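Octenoyl-coa reductase/carboxylase (PDB 4A0S) catalyses the NADPH-dependent reductive carboxylation of 2-octenoyl-CoA, giving an extender unit for cinnabaramide polyketide biosynthesis. Local coordinates at residues K44-S49 / N77-A82; R398-S403 / G407-L412. One frame throughout, in Å; residues are numbered along the deposited sequence.

Contact 1: K44-S49 / N77-A82; sequences KDVRKS and NTVWSA. With CO8 (octanoyl-coenzyme A), chain E.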
loop_
_atom_site.group_PDB
_atom_site.type_symbol
_atom_site.label_atom_id
_atom_site.label_comp_id
_atom_site.label_asym_id
_atom_site.label_seq_id
_atom_site.Cartn_x
_atom_site.Cartn_y
_atom_site.Cartn_z
ATOM N N LYS A 44 3.166 -1.369 42.817
ATOM C CA LYS A 44 4.622 -1.246 42.711
ATOM C C LYS A 44 5.029 0.208 42.552
ATOM O O LYS A 44 5.368 0.674 41.455
ATOM C CB LYS A 44 5.135 -2.097 41.556
ATOM C CG LYS A 44 4.654 -3.535 41.645
ATOM C CD LYS A 44 5.124 -4.376 40.492
ATOM C CE LYS A 44 4.673 -5.821 40.684
ATOM N NZ LYS A 44 5.388 -6.701 39.720
ATOM N N ASP A 45 4.968 0.914 43.673
ATOM C CA ASP A 45 5.191 2.345 43.736
ATOM C C ASP A 45 6.522 2.718 43.104
ATOM O O ASP A 45 7.590 2.477 43.698
ATOM C CB ASP A 45 5.151 2.792 45.206
ATOM C CG ASP A 45 5.179 4.305 45.372
ATOM O OD1 ASP A 45 5.483 5.010 44.395
ATOM O OD2 ASP A 45 4.912 4.788 46.502
ATOM N N VAL A 46 6.459 3.316 41.909
ATOM C CA VAL A 46 7.685 3.679 41.178
ATOM C C VAL A 46 8.609 4.517 42.034
ATOM O O VAL A 46 9.806 4.571 41.783
ATOM C CB VAL A 46 7.416 4.482 39.900
ATOM C CG1 VAL A 46 6.586 3.676 38.947
ATOM C CG2 VAL A 46 6.810 5.872 40.235
ATOM N N ARG A 47 8.056 5.188 43.043
ATOM C CA ARG A 47 8.879 6.081 43.845
ATOM C C ARG A 47 9.780 5.277 44.762
ATOM O O ARG A 47 10.727 5.812 45.322
ATOM C CB ARG A 47 8.015 7.032 44.658
ATOM C CG ARG A 47 7.166 7.943 43.798
ATOM C CD ARG A 47 6.138 8.667 44.644
ATOM N NE ARG A 47 5.241 7.710 45.277
ATOM C CZ ARG A 47 4.229 8.044 46.075
ATOM N NH1 ARG A 47 3.960 9.318 46.324
ATOM N NH2 ARG A 47 3.468 7.100 46.598
ATOM N N LYS A 48 9.489 3.988 44.914
ATOM C CA LYS A 48 10.324 3.127 45.754
ATOM C C LYS A 48 11.564 2.632 45.006
ATOM O O LYS A 48 12.578 2.280 45.616
ATOM C CB LYS A 48 9.510 1.960 46.316
ATOM C CG LYS A 48 8.381 2.410 47.210
ATOM C CD LYS A 48 7.725 1.243 47.909
ATOM C CE LYS A 48 6.699 1.728 48.931
ATOM N NZ LYS A 48 7.281 2.709 49.899
ATOM N N SER A 49 11.488 2.646 43.679
ATOM C CA SER A 49 12.578 2.171 42.837
ATOM C C SER A 49 13.378 3.310 42.241
ATOM O O SER A 49 14.606 3.230 42.162
ATOM C CB SER A 49 12.024 1.309 41.723
ATOM O OG SER A 49 11.102 2.078 40.979
ATOM N N ASN A 77 6.395 3.934 29.666
ATOM C CA ASN A 77 7.511 2.998 29.756
ATOM C C ASN A 77 8.443 3.323 30.930
ATOM O O ASN A 77 9.086 2.425 31.479
ATOM C CB ASN A 77 8.278 2.827 28.427
ATOM C CG ASN A 77 9.044 4.088 27.999
ATOM O OD1 ASN A 77 8.899 5.153 28.582
ATOM N ND2 ASN A 77 9.870 3.955 26.962
ATOM N N THR A 78 8.471 4.597 31.317
ATOM C CA THR A 78 9.194 5.053 32.498
ATOM C C THR A 78 8.598 4.382 33.715
ATOM O O THR A 78 9.323 3.845 34.552
ATOM C CB THR A 78 9.112 6.592 32.654
ATOM O OG1 THR A 78 9.385 7.210 31.388
ATOM C CG2 THR A 78 10.113 7.100 33.727
ATOM N N VAL A 79 7.271 4.424 33.805
ATOM C CA VAL A 79 6.512 3.693 34.813
ATOM C C VAL A 79 6.770 2.185 34.755
ATOM O O VAL A 79 7.070 1.590 35.786
ATOM C CB VAL A 79 4.995 3.959 34.684
ATOM C CG1 VAL A 79 4.204 3.151 35.709
ATOM C CG2 VAL A 79 4.697 5.455 34.793
ATOM N N TRP A 80 6.633 1.570 33.577
ATOM C CA TRP A 80 6.916 0.141 33.447
ATOM C C TRP A 80 8.324 -0.155 33.961
ATOM O O TRP A 80 8.507 -1.099 34.719
ATOM C CB TRP A 80 6.824 -0.343 31.994
ATOM C CG TRP A 80 5.482 -0.255 31.358
ATOM C CD1 TRP A 80 5.192 0.310 30.148
ATOM C CD2 TRP A 80 4.244 -0.725 31.888
ATOM N NE1 TRP A 80 3.850 0.205 29.884
ATOM C CE2 TRP A 80 3.242 -0.415 30.939
ATOM C CE3 TRP A 80 3.878 -1.367 33.078
ATOM C CZ2 TRP A 80 1.892 -0.742 31.135
ATOM C CZ3 TRP A 80 2.543 -1.694 33.280
ATOM C CH2 TRP A 80 1.564 -1.384 32.307
ATOM N N SER A 81 9.302 0.655 33.536
ATOM C CA SER A 81 10.699 0.537 33.989
ATOM C C SER A 81 10.820 0.506 35.491
ATOM O O SER A 81 11.461 -0.378 36.055
ATOM C CB SER A 81 11.535 1.739 33.549
ATOM O OG SER A 81 11.678 1.783 32.165
ATOM N N ALA A 82 10.261 1.529 36.126
ATOM C CA ALA A 82 10.376 1.699 37.565
ATOM C C ALA A 82 9.623 0.620 38.337
ATOM O O ALA A 82 9.860 0.416 39.524
ATOM C CB ALA A 82 9.905 3.063 37.961
HETATM N N1A CO8 E . 13.905 -10.645 35.939
HETATM C C2A CO8 E . 14.941 -10.804 35.114
HETATM N N3A CO8 E . 14.775 -11.272 33.882
HETATM C C4A CO8 E . 13.535 -11.592 33.451
HETATM C C5A CO8 E . 12.428 -11.438 34.277
HETATM C C6A CO8 E . 12.639 -10.948 35.563
HETATM N N6A CO8 E . 11.606 -10.774 36.392
HETATM N N7A CO8 E . 11.348 -11.821 33.595
HETATM C C8A CO8 E . 11.756 -12.207 32.384
HETATM N N9A CO8 E . 13.088 -12.069 32.298
HETATM C C1B CO8 E . 13.981 -12.374 31.147
HETATM C C2B CO8 E . 14.204 -13.883 31.003
HETATM O O2B CO8 E . 15.575 -14.145 30.625
HETATM C C3B CO8 E . 13.248 -14.215 29.861
HETATM O O3B CO8 E . 13.678 -15.375 29.165
HETATM P P3B CO8 E . 12.874 -16.739 29.505
HETATM O O7A CO8 E . 14.005 -17.846 29.891
HETATM O O8A CO8 E . 12.065 -16.567 30.928
HETATM O O9A CO8 E . 11.963 -17.135 28.412
HETATM C C4B CO8 E . 13.327 -12.981 28.968
HETATM O O4B CO8 E . 13.403 -11.888 29.893
HETATM C C5B CO8 E . 12.016 -12.730 28.214
HETATM O O5B CO8 E . 12.109 -11.482 27.497
HETATM P P1A CO8 E . 13.038 -11.388 26.147
HETATM O O1A CO8 E . 12.889 -9.829 25.606
HETATM O O2A CO8 E . 14.486 -11.698 26.366
HETATM O O3A CO8 E . 12.421 -12.498 25.100
HETATM P P2A CO8 E . 11.251 -12.311 23.964
HETATM O O4A CO8 E . 10.399 -13.662 23.960
HETATM O O5A CO8 E . 11.767 -11.965 22.599
HETATM O O6A CO8 E . 10.227 -11.171 24.529
HETATM C CBP CO8 E . 8.827 -9.151 24.446
HETATM C CCP CO8 E . 9.655 -10.185 23.647
HETATM C CDP CO8 E . 7.568 -9.890 24.930
HETATM C CEP CO8 E . 8.404 -8.050 23.471
HETATM C CAP CO8 E . 9.681 -8.585 25.631
HETATM O OAP CO8 E . 11.002 -8.109 25.217
HETATM C C9P CO8 E . 8.956 -7.507 26.482
HETATM O O9P CO8 E . 8.069 -7.857 27.271
HETATM N N8P CO8 E . 9.372 -6.228 26.335
HETATM C C7P CO8 E . 8.825 -5.107 27.157
HETATM C C6P CO8 E . 7.774 -4.212 26.441
HETATM C C5P CO8 E . 6.636 -3.889 27.439
HETATM O O5P CO8 E . 5.950 -4.798 27.899
HETATM N N4P CO8 E . 6.481 -2.659 27.924
HETATM C C3P CO8 E . 7.019 -1.384 27.461
HETATM C C2P CO8 E . 5.747 -0.695 26.946
HETATM S S1P CO8 E . 5.887 -0.239 25.177
HETATM C "C1'" CO8 E . 6.183 1.452 25.386
HETATM O "O1'" CO8 E . 5.774 2.096 26.370
HETATM C "C2'" CO8 E . 6.939 2.007 24.376
HETATM C "C3'" CO8 E . 7.278 3.340 24.334
HETATM C "C4'" CO8 E . 8.017 3.821 23.246
HETATM C "C5'" CO8 E . 8.716 2.770 22.398
HETATM C "C6'" CO8 E . 9.576 3.575 21.398
HETATM C "C7'" CO8 E . 10.114 2.647 20.346
HETATM C "C8'" CO8 E . 11.070 3.453 19.460
#

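Contact 2: R398-S403 / G407-L412; sequences RVVQTS and GKVAVL. With NAP (NADP nicotinamide-adenine-dinucleotide phosphate), chain F.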
loop_
_atom_site.group_PDB
_atom_site.type_symbol
_atom_site.label_atom_id
_atom_site.label_comp_id
_atom_site.label_asym_id
_atom_site.label_seq_id
_atom_site.Cartn_x
_atom_site.Cartn_y
_atom_site.Cartn_z
ATOM N N ARG A 398 4.957 8.595 39.438
ATOM C CA ARG A 398 3.858 8.095 40.245
ATOM C C ARG A 398 2.538 8.664 39.746
ATOM O O ARG A 398 1.539 7.955 39.670
ATOM C CB ARG A 398 4.086 8.488 41.707
ATOM C CG ARG A 398 3.024 8.015 42.682
ATOM C CD ARG A 398 3.000 6.506 42.755
ATOM N NE ARG A 398 2.144 6.034 43.832
ATOM C CZ ARG A 398 1.736 4.775 43.970
ATOM N NH1 ARG A 398 2.094 3.852 43.084
ATOM N NH2 ARG A 398 0.957 4.446 44.992
ATOM N N VAL A 399 2.525 9.946 39.419
ATOM C CA VAL A 399 1.307 10.570 38.907
ATOM C C VAL A 399 0.785 9.786 37.712
ATOM O O VAL A 399 -0.376 9.399 37.685
ATOM C CB VAL A 399 1.535 12.061 38.542
ATOM C CG1 VAL A 399 0.478 12.546 37.546
ATOM C CG2 VAL A 399 1.542 12.929 39.810
ATOM N N VAL A 400 1.661 9.548 36.736
ATOM C CA VAL A 400 1.307 8.773 35.553
ATOM C C VAL A 400 0.951 7.340 35.910
ATOM O O VAL A 400 -0.030 6.806 35.418
ATOM C CB VAL A 400 2.427 8.802 34.489
ATOM C CG1 VAL A 400 2.111 7.813 33.332
ATOM C CG2 VAL A 400 2.587 10.215 33.971
ATOM N N GLN A 401 1.741 6.733 36.790
ATOM C CA GLN A 401 1.408 5.402 37.288
ATOM C C GLN A 401 -0.007 5.320 37.848
ATOM O O GLN A 401 -0.725 4.362 37.590
ATOM C CB GLN A 401 2.402 4.939 38.342
ATOM C CG GLN A 401 2.123 3.505 38.777
ATOM C CD GLN A 401 3.116 3.014 39.779
ATOM O OE1 GLN A 401 3.625 3.777 40.574
ATOM N NE2 GLN A 401 3.391 1.721 39.753
ATOM N N THR A 402 -0.399 6.332 38.614
ATOM C CA THR A 402 -1.686 6.307 39.295
ATOM C C THR A 402 -2.777 6.957 38.438
ATOM O O THR A 402 -3.876 7.208 38.910
ATOM C CB THR A 402 -1.590 6.976 40.669
ATOM O OG1 THR A 402 -1.066 8.289 40.496
ATOM C CG2 THR A 402 -0.650 6.192 41.579
ATOM N N SER A 403 -2.450 7.215 37.171
ATOM C CA SER A 403 -3.390 7.731 36.187
ATOM C C SER A 403 -4.056 9.023 36.664
ATOM O O SER A 403 -5.240 9.255 36.414
ATOM C CB SER A 403 -4.403 6.645 35.789
ATOM O OG SER A 403 -5.319 7.099 34.794
ATOM N N GLY A 407 -2.967 13.942 29.318
ATOM C CA GLY A 407 -1.912 14.377 28.450
ATOM C C GLY A 407 -0.572 13.929 28.974
ATOM O O GLY A 407 -0.395 12.775 29.361
ATOM N N LYS A 408 0.362 14.867 29.000
ATOM C CA LYS A 408 1.742 14.559 29.253
ATOM C C LYS A 408 2.253 15.337 30.440
ATOM O O LYS A 408 2.015 16.538 30.574
ATOM C CB LYS A 408 2.599 14.921 28.041
ATOM C CG LYS A 408 2.466 14.002 26.830
ATOM C CD LYS A 408 3.005 12.598 27.057
ATOM C CE LYS A 408 4.437 12.621 27.550
ATOM N NZ LYS A 408 5.018 11.265 27.616
ATOM N N VAL A 409 2.981 14.632 31.278
ATOM C CA VAL A 409 3.661 15.247 32.389
ATOM C C VAL A 409 5.094 15.480 31.983
ATOM O O VAL A 409 5.835 14.542 31.736
ATOM C CB VAL A 409 3.626 14.378 33.642
ATOM C CG1 VAL A 409 4.337 15.123 34.784
ATOM C CG2 VAL A 409 2.199 14.105 34.035
ATOM N N ALA A 410 5.466 16.744 31.897
ATOM C CA ALA A 410 6.807 17.104 31.544
ATOM C C ALA A 410 7.655 17.046 32.788
ATOM O O ALA A 410 7.158 17.208 33.911
ATOM C CB ALA A 410 6.826 18.501 30.963
ATOM N N VAL A 411 8.942 16.829 32.580
ATOM C CA VAL A 411 9.905 16.933 33.653
ATOM C C VAL A 411 10.985 17.878 33.172
ATOM O O VAL A 411 11.618 17.641 32.138
ATOM C CB VAL A 411 10.497 15.542 34.045
ATOM C CG1 VAL A 411 11.585 15.673 35.092
ATOM C CG2 VAL A 411 9.405 14.605 34.562
ATOM N N LEU A 412 11.177 18.965 33.904
ATOM C CA LEU A 412 12.319 19.815 33.661
ATOM C C LEU A 412 13.522 19.029 34.132
ATOM O O LEU A 412 13.468 18.341 35.152
ATOM C CB LEU A 412 12.220 21.131 34.437
ATOM C CG LEU A 412 11.005 22.000 34.144
ATOM C CD1 LEU A 412 10.892 23.154 35.169
ATOM C CD2 LEU A 412 10.998 22.493 32.692
HETATM P PA NAP F . -0.996 7.454 29.770
HETATM O O1A NAP F . -0.583 8.944 29.473
HETATM O O2A NAP F . -1.031 7.039 31.210
HETATM O O5B NAP F . -2.403 7.282 29.171
HETATM C C5B NAP F . -2.947 5.978 29.181
HETATM C C4B NAP F . -4.459 6.139 29.162
HETATM O O4B NAP F . -4.987 4.806 29.124
HETATM C C3B NAP F . -5.014 6.817 30.433
HETATM O O3B NAP F . -5.539 8.059 30.009
HETATM C C2B NAP F . -6.208 5.961 30.829
HETATM O O2B NAP F . -7.405 6.372 30.171
HETATM C C1B NAP F . -5.864 4.606 30.322
HETATM N N9A NAP F . -5.051 3.920 31.357
HETATM C C8A NAP F . -4.179 4.439 32.238
HETATM N N7A NAP F . -3.626 3.465 32.973
HETATM C C5A NAP F . -4.163 2.334 32.541
HETATM C C6A NAP F . -4.004 1.027 32.931
HETATM N N6A NAP F . -3.141 0.726 33.900
HETATM N N1A NAP F . -4.698 0.096 32.296
HETATM C C2A NAP F . -5.528 0.400 31.302
HETATM N N3A NAP F . -5.731 1.639 30.913
HETATM C C4A NAP F . -5.051 2.615 31.522
HETATM O O3 NAP F . -0.043 6.440 28.977
HETATM P PN NAP F . 0.294 6.581 27.411
HETATM O O1N NAP F . 1.630 7.403 27.434
HETATM O O2N NAP F . -0.851 7.092 26.575
HETATM O O5D NAP F . 0.643 5.048 27.137
HETATM C C5D NAP F . -0.473 4.165 27.130
HETATM C C4D NAP F . 0.097 2.810 26.820
HETATM O O4D NAP F . 0.778 2.939 25.523
HETATM C C3D NAP F . 1.180 2.368 27.806
HETATM O O3D NAP F . 0.928 0.956 27.958
HETATM C C2D NAP F . 2.480 2.624 27.073
HETATM O O2D NAP F . 3.524 1.722 27.507
HETATM C C1D NAP F . 2.033 2.219 25.682
HETATM N N1N NAP F . 2.832 2.988 24.757
HETATM C C2N NAP F . 3.433 2.295 23.729
HETATM C C3N NAP F . 4.176 3.043 22.860
HETATM C C7N NAP F . 4.832 2.295 21.766
HETATM O O7N NAP F . 4.628 1.090 21.582
HETATM N N7N NAP F . 5.659 3.037 21.079
HETATM C C4N NAP F . 4.324 4.427 22.990
HETATM C C5N NAP F . 3.714 5.137 24.009
HETATM C C6N NAP F . 2.950 4.403 24.902
HETATM P P2B NAP F . -8.767 5.816 30.822
HETATM O O1X NAP F . -9.758 6.880 30.087
HETATM O O2X NAP F . -9.076 4.318 30.316
HETATM O O3X NAP F . -8.513 6.019 32.296
#

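Contact 1: K44-S49 / N77-A82
The indole of Trp80, in the same helix as Val79 and Ala82, the residues that meet Val46, lies against the two ligands. Its CD1 approaches C2P of the octanoyl-CoA, next to the thioester sulfur, at 3.4 Å. Its NE1 donates to O2D of the nicotinamide ribose of NADP, and Tyr76 meets the ring with planes about 50° apart. The second flat group, the guanidinium of Arg47, has the carboxylate carbon of Asp45 in plane at its edge. The grip is side-on: Arg47 NE reaches Asp45 OD1 at 2.9 Å, nearly coplanar, and Arg47 NH2 meets Asp45 OD2 at a tilt, 2.7 Å away. OD1 also accepts from Arg47 N, from above the carboxylate plane, a capping bond that suits Asp45 to the N-cap position of a short, weakly bonded helix.

That short helix packs on helix 76-82 of the GroES-like domain. Val46 CB presses on Ala82 CB at 3.5 Å, tighter than usual, and a methyl is small enough for so close an approach. Val46 CG1 continues to Val79 CG1 at 4.1 Å. Ser49 OG, placed by its chi1 of 58° between backbone N and carbonyl carbon, lies close to both Ala82 O and Val46 O.

On the ligand side Asn77 CB lies 3.3 Å from the thioester oxygen O1', and Asn77 ND2, hydrogen-bonded to Ser115 OG, lies 3.7 Å from C3'. An alanine here would keep the CB contact but would probably leave Ser115 OG without this donor and the start of the acyl chain without the amide beside it.

Contact 2: R398-S403 / G407-L412
Val400 meets Val409 with one arm and faces the cofactor with the other. From CB the side chain forks. CG2 of Val400, beside the backbone N, ends 3.9 Å from Val409 CG2, the two valines lying alongside and running in opposite senses. CG1 of Val400, anti to the backbone N (chi1 172°), leads instead to the NADP pyrophosphate, where it lies 3.9 Å from O2A. A branched, apolar residue can thus pack against the strand with one methyl while offering another to the ligand. Val399, one residue earlier, adds CG1 at 4.2 Å from the same Val409 CG2, so one methyl of the strand is met by two successive helix residues.

The helix and strand belong to a beta-alpha-beta unit: strand 384-389, helix 393-401 and strand 408-412, whose two strands pair in parallel. Tyr388 of the first strand touches both Val399 and Val409.

The helix ends in a Schellman motif. Arg404 N returns to Val399 O and Ser403 N to Val400 O, with Ser403 taking the positive phi of the C-prime position. Ser403 OG, hydrogen-bonded to Lys257 NZ, lies 3.9 Å from C8A of the adenine. Just before it, Thr402 lays CG2 over one face of the Arg398 guanidinium, 3.5 Å above the plane and toward its rim. At the edge of that group Arg398 NH1 donates to Gln401 OE1 at 2.9 Å, in the guanidinium plane but well above the plane of the amide. Gly407, at a positive phi of 60° that glycine tolerates easily, borders the pyrophosphate, its carbonyl O 3.8 Å from O1A with no bond between them.

How the contacts relate
Contacts 1 and 2 follow one another along the chain, and their centres lie 12 Å apart. Gln401 joins them: Gln401 NE2 reaches Lys44 O at 2.8 Å and Gln401 OE1 reaches Val46 N at 3.2 Å, probable hydrogen bonds by which one side-chain amide uses its NH2 for a carbonyl and its oxygen for an N-H of the 44-49 backbone. Apolar packing continues the join, with Val79 CG1 3.7 Å from Gln401 CB. Both contacts border the cofactor at different places: 77-82 reaches the nicotinamide ribose and the acyl thioester, whereas 398-403 and 407-412 lie by the pyrophosphate, with Ser403 near the adenine. The Val400 side chain remains about 10 Å from the octanoyl-CoA.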